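Local coordinates for putative uncharacterized protein (Chaetomium thermophilum, PDB 5T8V), which probably acts as a chromatin-binding cohesin loader of the Scc2/Nipped-B family, this chain being its HEAT-repeat C-terminal part, at residues A[1022-1036]-A[1056-1070]. Residues are numbered along the deposited sequence; the frame is centred on the assembly and turned at random.
Sequences PSWPLDVRKPALDCV and FQQVFDDQIPILETM
Arg1029 leaves its helix with CG anti to the carbonyl carbon (chi1 -68°) and bends at chi3, which carries its guanidinium end-on to Asp1062 in the last turn of helix 1050-1062. NH1 and NH2 both bond to the single oxygen OD2 of Asp1062, at 3.2 and 3.1 Å, in a salt bridge whose guanidinium and carboxylate planes stand 76° apart. Leu1067 CD2 lies over the centre of one guanidinium face and Pro1022 CA toward the rim of the other, while NE bonds to the carbonyl O of Ala1020, so the group is fixed in rotation. A methionine in its place would probably leave the Asp1062 carboxylate without its positive partner and the Ala1020 carbonyl without this donor. One turn further along, Leu1033 fits as a knob among Phe1056, Val1059, Leu1067 and Met1070, with its CD1 3.6 Å from Leu1067 CB. The sulfur of Met1070 rests 3.6 Å from Asp1034 CB, and the Asp1034 carboxylate pairs with Arg919. Helix 1026-1036 runs nearly parallel to 1065-1070 (14°, axes 8.8 Å apart), an every-other-helix stacking consistent with a HEAT-type solenoid, with helix 1050-1062 between them in the chain; helices 969-986 and 1009-1016 pack against the former, and helix 1115-1133 against segment 1056-1070.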
ATOM      1  N   PRO A1022     -66.692   5.490   7.371  1.00 68.38           N
ATOM      2  CA  PRO A1022     -66.337   6.878   7.035  1.00 68.16           C
ATOM      3  C   PRO A1022     -67.245   7.909   7.681  1.00 69.62           C
ATOM      4  O   PRO A1022     -66.896   9.095   7.686  1.00 69.70           O
ATOM      5  CB  PRO A1022     -66.453   6.912   5.505  1.00 70.04           C
ATOM      6  CG  PRO A1022     -67.403   5.815   5.174  1.00 70.67           C
ATOM      7  CD  PRO A1022     -67.165   4.741   6.194  1.00 68.81           C
ATOM      8  N   SER A1023     -68.392   7.498   8.225  1.00 66.41           N
ATOM      9  CA  SER A1023     -69.297   8.442   8.867  1.00 67.32           C
ATOM     10  C   SER A1023     -68.676   9.086  10.099  1.00 65.94           C
ATOM     11  O   SER A1023     -69.137  10.149  10.528  1.00 66.93           O
ATOM     12  CB  SER A1023     -70.596   7.734   9.250  1.00 67.81           C
ATOM     13  OG  SER A1023     -71.138   7.042   8.139  1.00 69.30           O
ATOM     14  N   TRP A1024     -67.648   8.470  10.673  1.00 63.01           N
ATOM     15  CA  TRP A1024     -66.978   8.999  11.850  1.00 62.48           C
ATOM     16  C   TRP A1024     -65.786   9.855  11.448  1.00 64.50           C
ATOM     17  O   TRP A1024     -65.274   9.742  10.330  1.00 65.16           O
ATOM     18  CB  TRP A1024     -66.513   7.851  12.742  1.00 59.81           C
ATOM     19  CG  TRP A1024     -67.631   6.984  13.229  1.00 58.79           C
ATOM     20  CD1 TRP A1024     -68.122   5.863  12.627  1.00 58.36           C
ATOM     21  CD2 TRP A1024     -68.401   7.169  14.423  1.00 57.95           C
ATOM     22  NE1 TRP A1024     -69.149   5.338  13.372  1.00 58.00           N
ATOM     23  CE2 TRP A1024     -69.341   6.121  14.479  1.00 57.62           C
ATOM     24  CE3 TRP A1024     -68.389   8.119  15.449  1.00 57.39           C
ATOM     25  CZ2 TRP A1024     -70.257   5.996  15.520  1.00 57.55           C
ATOM     26  CZ3 TRP A1024     -69.298   7.994  16.481  1.00 57.16           C
ATOM     27  CH2 TRP A1024     -70.220   6.940  16.510  1.00 57.39           C
ATOM     28  N   PRO A1025     -65.315  10.731  12.341  1.00 49.17           N
ATOM     29  CA  PRO A1025     -64.112  11.514  12.029  1.00 49.26           C
ATOM     30  C   PRO A1025     -62.869  10.642  11.968  1.00 46.54           C
ATOM     31  O   PRO A1025     -62.934   9.439  12.242  1.00 44.76           O
ATOM     32  CB  PRO A1025     -64.040  12.527  13.179  1.00 49.55           C
ATOM     33  CG  PRO A1025     -64.777  11.885  14.296  1.00 49.01           C
ATOM     34  CD  PRO A1025     -65.871  11.077  13.662  1.00 49.84           C
ATOM     35  N   LEU A1026     -61.731  11.237  11.615  1.00 50.97           N
ATOM     36  CA  LEU A1026     -60.510  10.457  11.454  1.00 50.44           C
ATOM     37  C   LEU A1026     -59.909  10.073  12.802  1.00 49.32           C
ATOM     38  O   LEU A1026     -59.403   8.955  12.963  1.00 48.23           O
ATOM     39  CB  LEU A1026     -59.499  11.244  10.618  1.00 52.05           C
ATOM     40  CG  LEU A1026     -58.491  10.435   9.798  1.00 51.26           C
ATOM     41  CD1 LEU A1026     -59.192   9.565   8.764  1.00 52.11           C
ATOM     42  CD2 LEU A1026     -57.503  11.367   9.115  1.00 52.35           C
ATOM     43  N   ASP A1027     -59.964  10.981  13.780  1.00 80.01           N
ATOM     44  CA  ASP A1027     -59.446  10.681  15.111  1.00 79.63           C
ATOM     45  C   ASP A1027     -60.162   9.501  15.753  1.00 76.75           C
ATOM     46  O   ASP A1027     -59.647   8.932  16.723  1.00 75.51           O
ATOM     47  CB  ASP A1027     -59.567  11.910  16.014  1.00 84.15           C
ATOM     48  CG  ASP A1027     -58.659  13.046  15.582  1.00 88.61           C
ATOM     49  OD1 ASP A1027     -57.649  12.776  14.897  1.00 87.81           O
ATOM     50  OD2 ASP A1027     -58.955  14.208  15.933  1.00 91.92           O
ATOM     51  N   VAL A1028     -61.331   9.126  15.245  1.00 52.46           N
ATOM     52  CA  VAL A1028     -62.072   7.970  15.739  1.00 51.68           C
ATOM     53  C   VAL A1028     -61.817   6.742  14.877  1.00 49.34           C
ATOM     54  O   VAL A1028     -61.580   5.649  15.391  1.00 47.74           O
ATOM     55  CB  VAL A1028     -63.579   8.300  15.813  1.00 54.62           C
ATOM     56  CG1 VAL A1028     -64.396   7.061  16.172  1.00 54.66           C
ATOM     57  CG2 VAL A1028     -63.823   9.407  16.827  1.00 56.09           C
ATOM     58  N   ARG A1029     -61.866   6.905  13.553  1.00 57.12           N
ATOM     59  CA  ARG A1029     -61.626   5.776  12.662  1.00 54.23           C
ATOM     60  C   ARG A1029     -60.229   5.204  12.850  1.00 50.86           C
ATOM     61  O   ARG A1029     -60.027   3.997  12.669  1.00 49.97           O
ATOM     62  CB  ARG A1029     -61.825   6.201  11.206  1.00 55.48           C
ATOM     63  CG  ARG A1029     -63.261   6.534  10.838  1.00 57.62           C
ATOM     64  CD  ARG A1029     -63.367   6.935   9.377  1.00 59.39           C
ATOM     65  NE  ARG A1029     -63.087   5.815   8.482  1.00 58.98           N
ATOM     66  CZ  ARG A1029     -62.892   5.930   7.171  1.00 59.88           C
ATOM     67  NH1 ARG A1029     -62.938   7.122   6.589  1.00 61.29           N
ATOM     68  NH2 ARG A1029     -62.645   4.852   6.440  1.00 58.83           N
ATOM     69  N   LYS A1030     -59.248   6.045  13.211  1.00 45.89           N
ATOM     70  CA  LYS A1030     -57.883   5.538  13.356  1.00 42.89           C
ATOM     71  C   LYS A1030     -57.773   4.566  14.523  1.00 40.76           C
ATOM     72  O   LYS A1030     -57.485   3.378  14.294  1.00 39.33           O
ATOM     73  CB  LYS A1030     -56.896   6.703  13.476  1.00 42.81           C
ATOM     74  CG  LYS A1030     -55.464   6.250  13.739  1.00 42.14           C
ATOM     75  CD  LYS A1030     -54.518   7.415  13.954  1.00 43.09           C
ATOM     76  CE  LYS A1030     -53.136   6.928  14.368  1.00 42.21           C
ATOM     77  NZ  LYS A1030     -53.169   6.150  15.641  1.00 41.76           N
ATOM     78  N   PRO A1031     -57.991   4.975  15.776  1.00 43.99           N
ATOM     79  CA  PRO A1031     -57.801   4.033  16.890  1.00 41.98           C
ATOM     80  C   PRO A1031     -58.749   2.848  16.853  1.00 41.17           C
ATOM     81  O   PRO A1031     -58.443   1.812  17.457  1.00 40.38           O
ATOM     82  CB  PRO A1031     -58.034   4.905  18.131  1.00 42.42           C
ATOM     83  CG  PRO A1031     -58.890   6.020  17.654  1.00 44.25           C
ATOM     84  CD  PRO A1031     -58.468   6.289  16.247  1.00 45.15           C
ATOM     85  N   ALA A1032     -59.887   2.963  16.165  1.00 38.15           N
ATOM     86  CA  ALA A1032     -60.771   1.813  15.996  1.00 39.12           C
ATOM     87  C   ALA A1032     -60.119   0.755  15.117  1.00 39.13           C
ATOM     88  O   ALA A1032     -60.025  -0.420  15.499  1.00 39.49           O
ATOM     89  CB  ALA A1032     -62.104   2.261  15.398  1.00 40.51           C
ATOM     90  N   LEU A1033     -59.657   1.157  13.930  1.00 41.50           N
ATOM     91  CA  LEU A1033     -58.973   0.222  13.045  1.00 40.79           C
ATOM     92  C   LEU A1033     -57.708  -0.321  13.696  1.00 39.28           C
ATOM     93  O   LEU A1033     -57.374  -1.501  13.537  1.00 39.13           O
ATOM     94  CB  LEU A1033     -58.656   0.902  11.714  1.00 41.08           C
ATOM     95  CG  LEU A1033     -59.890   1.133  10.837  1.00 42.84           C
ATOM     96  CD1 LEU A1033     -59.587   2.141   9.749  1.00 44.06           C
ATOM     97  CD2 LEU A1033     -60.379  -0.177  10.230  1.00 43.13           C
ATOM     98  N   ASP A1034     -56.991   0.526  14.438  1.00 41.59           N
ATOM     99  CA  ASP A1034     -55.834   0.055  15.192  1.00 40.56           C
ATOM    100  C   ASP A1034     -56.242  -1.040  16.170  1.00 40.64           C
ATOM    101  O   ASP A1034     -55.595  -2.093  16.255  1.00 40.13           O
ATOM    102  CB  ASP A1034     -55.189   1.228  15.934  1.00 40.66           C
ATOM    103  CG  ASP A1034     -53.811   0.896  16.469  1.00 41.17           C
ATOM    104  OD1 ASP A1034     -53.456  -0.301  16.516  1.00 41.68           O
ATOM    105  OD2 ASP A1034     -53.079   1.835  16.850  1.00 41.49           O
ATOM    106  N   CYS A1035     -57.327  -0.811  16.911  1.00 41.17           N
ATOM    107  CA  CYS A1035     -57.808  -1.795  17.874  1.00 41.39           C
ATOM    108  C   CYS A1035     -58.132  -3.121  17.192  1.00 42.24           C
ATOM    109  O   CYS A1035     -57.576  -4.169  17.544  1.00 42.49           O
ATOM    110  CB  CYS A1035     -59.033  -1.241  18.600  1.00 41.76           C
ATOM    111  SG  CYS A1035     -59.902  -2.436  19.632  1.00 42.68           S
ATOM    112  N   VAL A1036     -59.035  -3.096  16.208  1.00 44.35           N
ATOM    113  CA  VAL A1036     -59.423  -4.338  15.541  1.00 46.00           C
ATOM    114  C   VAL A1036     -58.215  -5.024  14.917  1.00 46.10           C
ATOM    115  O   VAL A1036     -58.171  -6.258  14.832  1.00 47.11           O
ATOM    116  CB  VAL A1036     -60.518  -4.069  14.489  1.00 47.77           C
ATOM    117  CG1 VAL A1036     -60.023  -3.108  13.438  1.00 46.98           C
ATOM    118  CG2 VAL A1036     -60.976  -5.371  13.846  1.00 49.97           C
ATOM    119  N   PHE A1056     -61.992  -3.105   6.167  1.00 54.27           N
ATOM    120  CA  PHE A1056     -60.696  -3.078   5.495  1.00 52.90           C
ATOM    121  C   PHE A1056     -60.850  -2.663   4.036  1.00 55.22           C
ATOM    122  O   PHE A1056     -60.129  -1.782   3.549  1.00 55.21           O
ATOM    123  CB  PHE A1056     -60.019  -4.448   5.598  1.00 51.48           C
ATOM    124  CG  PHE A1056     -59.457  -4.764   6.965  1.00 49.64           C
ATOM    125  CD1 PHE A1056     -59.583  -3.874   8.022  1.00 48.90           C
ATOM    126  CD2 PHE A1056     -58.787  -5.957   7.186  1.00 49.12           C
ATOM    127  CE1 PHE A1056     -59.059  -4.173   9.266  1.00 47.40           C
ATOM    128  CE2 PHE A1056     -58.262  -6.260   8.430  1.00 47.61           C
ATOM    129  CZ  PHE A1056     -58.398  -5.367   9.469  1.00 46.72           C
ATOM    130  N   GLN A1057     -61.786  -3.288   3.319  1.00 59.00           N
ATOM    131  CA  GLN A1057     -62.065  -2.870   1.949  1.00 61.35           C
ATOM    132  C   GLN A1057     -62.425  -1.392   1.894  1.00 61.99           C
ATOM    133  O   GLN A1057     -61.992  -0.674   0.985  1.00 62.52           O
ATOM    134  CB  GLN A1057     -63.193  -3.716   1.356  1.00 64.01           C
ATOM    135  CG  GLN A1057     -62.738  -5.042   0.761  1.00 64.83           C
ATOM    136  CD  GLN A1057     -61.920  -4.866  -0.505  1.00 64.20           C
ATOM    137  OE1 GLN A1057     -61.533  -3.752  -0.860  1.00 63.41           O
ATOM    138  NE2 GLN A1057     -61.656  -5.969  -1.196  1.00 65.79           N
ATOM    139  N   GLN A1058     -63.219  -0.920   2.857  1.00 59.96           N
ATOM    140  CA  GLN A1058     -63.542   0.502   2.913  1.00 61.11           C
ATOM    141  C   GLN A1058     -62.281   1.341   3.069  1.00 58.39           C
ATOM    142  O   GLN A1058     -62.124   2.374   2.407  1.00 60.08           O
ATOM    143  CB  GLN A1058     -64.511   0.769   4.065  1.00 61.68           C
ATOM    144  CG  GLN A1058     -65.107   2.171   4.073  1.00 63.67           C
ATOM    145  CD  GLN A1058     -65.920   2.482   2.826  1.00 67.28           C
ATOM    146  OE1 GLN A1058     -65.896   3.606   2.326  1.00 67.66           O
ATOM    147  NE2 GLN A1058     -66.650   1.492   2.324  1.00 70.10           N
ATOM    148  N   VAL A1059     -61.365   0.906   3.936  1.00 39.24           N
ATOM    149  CA  VAL A1059     -60.108   1.622   4.138  1.00 38.09           C
ATOM    150  C   VAL A1059     -59.353   1.733   2.820  1.00 38.40           C
ATOM    151  O   VAL A1059     -59.000   2.832   2.372  1.00 38.75           O
ATOM    152  CB  VAL A1059     -59.260   0.919   5.212  1.00 36.67           C
ATOM    153  CG1 VAL A1059     -57.806   1.375   5.161  1.00 35.72           C
ATOM    154  CG2 VAL A1059     -59.838   1.177   6.592  1.00 36.42           C
ATOM    155  N   PHE A1060     -59.089   0.591   2.181  1.00 46.43           N
ATOM    156  CA  PHE A1060     -58.321   0.605   0.942  1.00 46.05           C
ATOM    157  C   PHE A1060     -59.019   1.414  -0.144  1.00 49.73           C
ATOM    158  O   PHE A1060     -58.351   2.047  -0.969  1.00 50.73           O
ATOM    159  CB  PHE A1060     -58.071  -0.827   0.467  1.00 44.24           C
ATOM    160  CG  PHE A1060     -57.133  -1.602   1.350  1.00 40.99           C
ATOM    161  CD1 PHE A1060     -55.887  -1.093   1.676  1.00 39.14           C
ATOM    162  CD2 PHE A1060     -57.501  -2.835   1.862  1.00 40.65           C
ATOM    163  CE1 PHE A1060     -55.023  -1.801   2.488  1.00 37.33           C
ATOM    164  CE2 PHE A1060     -56.642  -3.548   2.676  1.00 37.12           C
ATOM    165  CZ  PHE A1060     -55.402  -3.031   2.989  1.00 36.69           C
ATOM    166  N   ASP A1061     -60.354   1.416  -0.157  1.00 50.38           N
ATOM    167  CA  ASP A1061     -61.078   2.213  -1.142  1.00 53.40           C
ATOM    168  C   ASP A1061     -60.902   3.705  -0.882  1.00 53.73           C
ATOM    169  O   ASP A1061     -60.700   4.484  -1.820  1.00 54.32           O
ATOM    170  CB  ASP A1061     -62.562   1.841  -1.136  1.00 55.69           C
ATOM    171  CG  ASP A1061     -62.828   0.478  -1.745  1.00 56.48           C
ATOM    172  OD1 ASP A1061     -61.993   0.008  -2.546  1.00 55.72           O
ATOM    173  OD2 ASP A1061     -63.876  -0.122  -1.427  1.00 57.65           O
ATOM    174  N   ASP A1062     -60.974   4.120   0.385  1.00 52.81           N
ATOM    175  CA  ASP A1062     -60.834   5.534   0.713  1.00 53.58           C
ATOM    176  C   ASP A1062     -59.440   6.067   0.403  1.00 53.40           C
ATOM    177  O   ASP A1062     -59.273   7.285   0.279  1.00 53.89           O
ATOM    178  CB  ASP A1062     -61.160   5.760   2.190  1.00 52.55           C
ATOM    179  CG  ASP A1062     -62.617   5.488   2.511  1.00 53.99           C
ATOM    180  OD1 ASP A1062     -63.281   4.795   1.712  1.00 55.16           O
ATOM    181  OD2 ASP A1062     -63.097   5.962   3.564  1.00 53.84           O
ATOM    182  N   GLN A1063     -58.443   5.190   0.275  1.00 67.44           N
ATOM    183  CA  GLN A1063     -57.076   5.597  -0.055  1.00 66.33           C
ATOM    184  C   GLN A1063     -56.537   6.609   0.956  1.00 65.47           C
ATOM    185  O   GLN A1063     -55.877   7.584   0.592  1.00 65.75           O
ATOM    186  CB  GLN A1063     -56.996   6.158  -1.478  1.00 67.99           C
ATOM    187  CG  GLN A1063     -57.080   5.101  -2.569  1.00 68.69           C
ATOM    188  CD  GLN A1063     -56.851   5.677  -3.953  1.00 71.10           C
ATOM    189  OE1 GLN A1063     -57.073   6.865  -4.187  1.00 73.76           O
ATOM    190  NE2 GLN A1063     -56.397   4.839  -4.875  1.00 70.29           N
ATOM    191  N   ILE A1064     -56.814   6.376   2.232  1.00 58.42           N
ATOM    192  CA  ILE A1064     -56.335   7.234   3.313  1.00 58.26           C
ATOM    193  C   ILE A1064     -55.063   6.608   3.875  1.00 56.52           C
ATOM    194  O   ILE A1064     -55.107   5.455   4.331  1.00 55.63           O
ATOM    195  CB  ILE A1064     -57.396   7.405   4.408  1.00 58.51           C
ATOM    196  CG1 ILE A1064     -58.640   8.088   3.826  1.00 61.16           C
ATOM    197  CG2 ILE A1064     -56.835   8.221   5.575  1.00 57.03           C
ATOM    198  CD1 ILE A1064     -59.813   8.175   4.784  1.00 62.03           C
ATOM    199  N   PRO A1065     -53.924   7.313   3.877  1.00 64.71           N
ATOM    200  CA  PRO A1065     -52.659   6.646   4.252  1.00 63.49           C
ATOM    201  C   PRO A1065     -52.605   6.121   5.682  1.00 62.51           C
ATOM    202  O   PRO A1065     -52.154   4.991   5.898  1.00 61.10           O
ATOM    203  CB  PRO A1065     -51.611   7.743   4.011  1.00 63.27           C
ATOM    204  CG  PRO A1065     -52.226   8.638   3.003  1.00 64.74           C
ATOM    205  CD  PRO A1065     -53.684   8.656   3.318  1.00 65.90           C
ATOM    206  N   ILE A1066     -53.025   6.911   6.672  1.00 40.39           N
ATOM    207  CA  ILE A1066     -52.768   6.544   8.065  1.00 39.98           C
ATOM    208  C   ILE A1066     -53.574   5.307   8.457  1.00 39.51           C
ATOM    209  O   ILE A1066     -53.035   4.340   9.014  1.00 39.05           O
ATOM    210  CB  ILE A1066     -53.052   7.737   9.002  1.00 41.64           C
ATOM    211  CG1 ILE A1066     -52.762   7.369  10.462  1.00 41.56           C
ATOM    212  CG2 ILE A1066     -54.490   8.239   8.866  1.00 43.32           C
ATOM    213  CD1 ILE A1066     -51.305   7.070  10.745  1.00 41.88           C
ATOM    214  N   LEU A1067     -54.871   5.311   8.175  1.00 68.33           N
ATOM    215  CA  LEU A1067     -55.706   4.203   8.616  1.00 70.10           C
ATOM    216  C   LEU A1067     -55.643   3.004   7.678  1.00 69.02           C
ATOM    217  O   LEU A1067     -56.240   1.968   7.990  1.00 70.33           O
ATOM    218  CB  LEU A1067     -57.153   4.669   8.807  1.00 71.95           C
ATOM    219  CG  LEU A1067     -57.834   5.541   7.749  1.00 75.10           C
ATOM    220  CD1 LEU A1067     -58.354   4.693   6.621  1.00 77.31           C
ATOM    221  CD2 LEU A1067     -58.956   6.337   8.386  1.00 76.55           C
ATOM    222  N   GLU A1068     -54.933   3.106   6.553  1.00 53.94           N
ATOM    223  CA  GLU A1068     -54.531   1.913   5.819  1.00 51.74           C
ATOM    224  C   GLU A1068     -53.165   1.411   6.264  1.00 47.70           C
ATOM    225  O   GLU A1068     -52.859   0.227   6.072  1.00 46.15           O
ATOM    226  CB  GLU A1068     -54.541   2.173   4.306  1.00 53.45           C
ATOM    227  CG  GLU A1068     -53.407   3.023   3.768  1.00 53.76           C
ATOM    228  CD  GLU A1068     -53.595   3.370   2.298  1.00 54.80           C
ATOM    229  OE1 GLU A1068     -54.617   2.952   1.713  1.00 55.55           O
ATOM    230  OE2 GLU A1068     -52.726   4.061   1.725  1.00 54.69           O
ATOM    231  N   THR A1069     -52.345   2.280   6.863  1.00 52.72           N
ATOM    232  CA  THR A1069     -51.212   1.802   7.647  1.00 50.13           C
ATOM    233  C   THR A1069     -51.694   0.968   8.824  1.00 49.34           C
ATOM    234  O   THR A1069     -51.098  -0.066   9.152  1.00 49.19           O
ATOM    235  CB  THR A1069     -50.369   2.981   8.142  1.00 48.90           C
ATOM    236  OG1 THR A1069     -49.884   3.735   7.025  1.00 49.16           O
ATOM    237  CG2 THR A1069     -49.186   2.498   8.978  1.00 47.78           C
ATOM    238  N   MET A1070     -52.783   1.399   9.471  1.00 44.18           N
ATOM    239  CA  MET A1070     -53.351   0.612  10.565  1.00 43.15           C
ATOM    240  C   MET A1070     -53.691  -0.809  10.125  1.00 41.85           C
ATOM    241  O   MET A1070     -53.589  -1.745  10.926  1.00 40.80           O
ATOM    242  CB  MET A1070     -54.597   1.307  11.115  1.00 44.64           C
ATOM    243  CG  MET A1070     -54.334   2.676  11.740  1.00 44.65           C
ATOM    244  SD  MET A1070     -53.308   2.609  13.221  1.00 43.07           S
ATOM    245  CE  MET A1070     -51.667   2.862  12.545  1.00 42.08           C
TER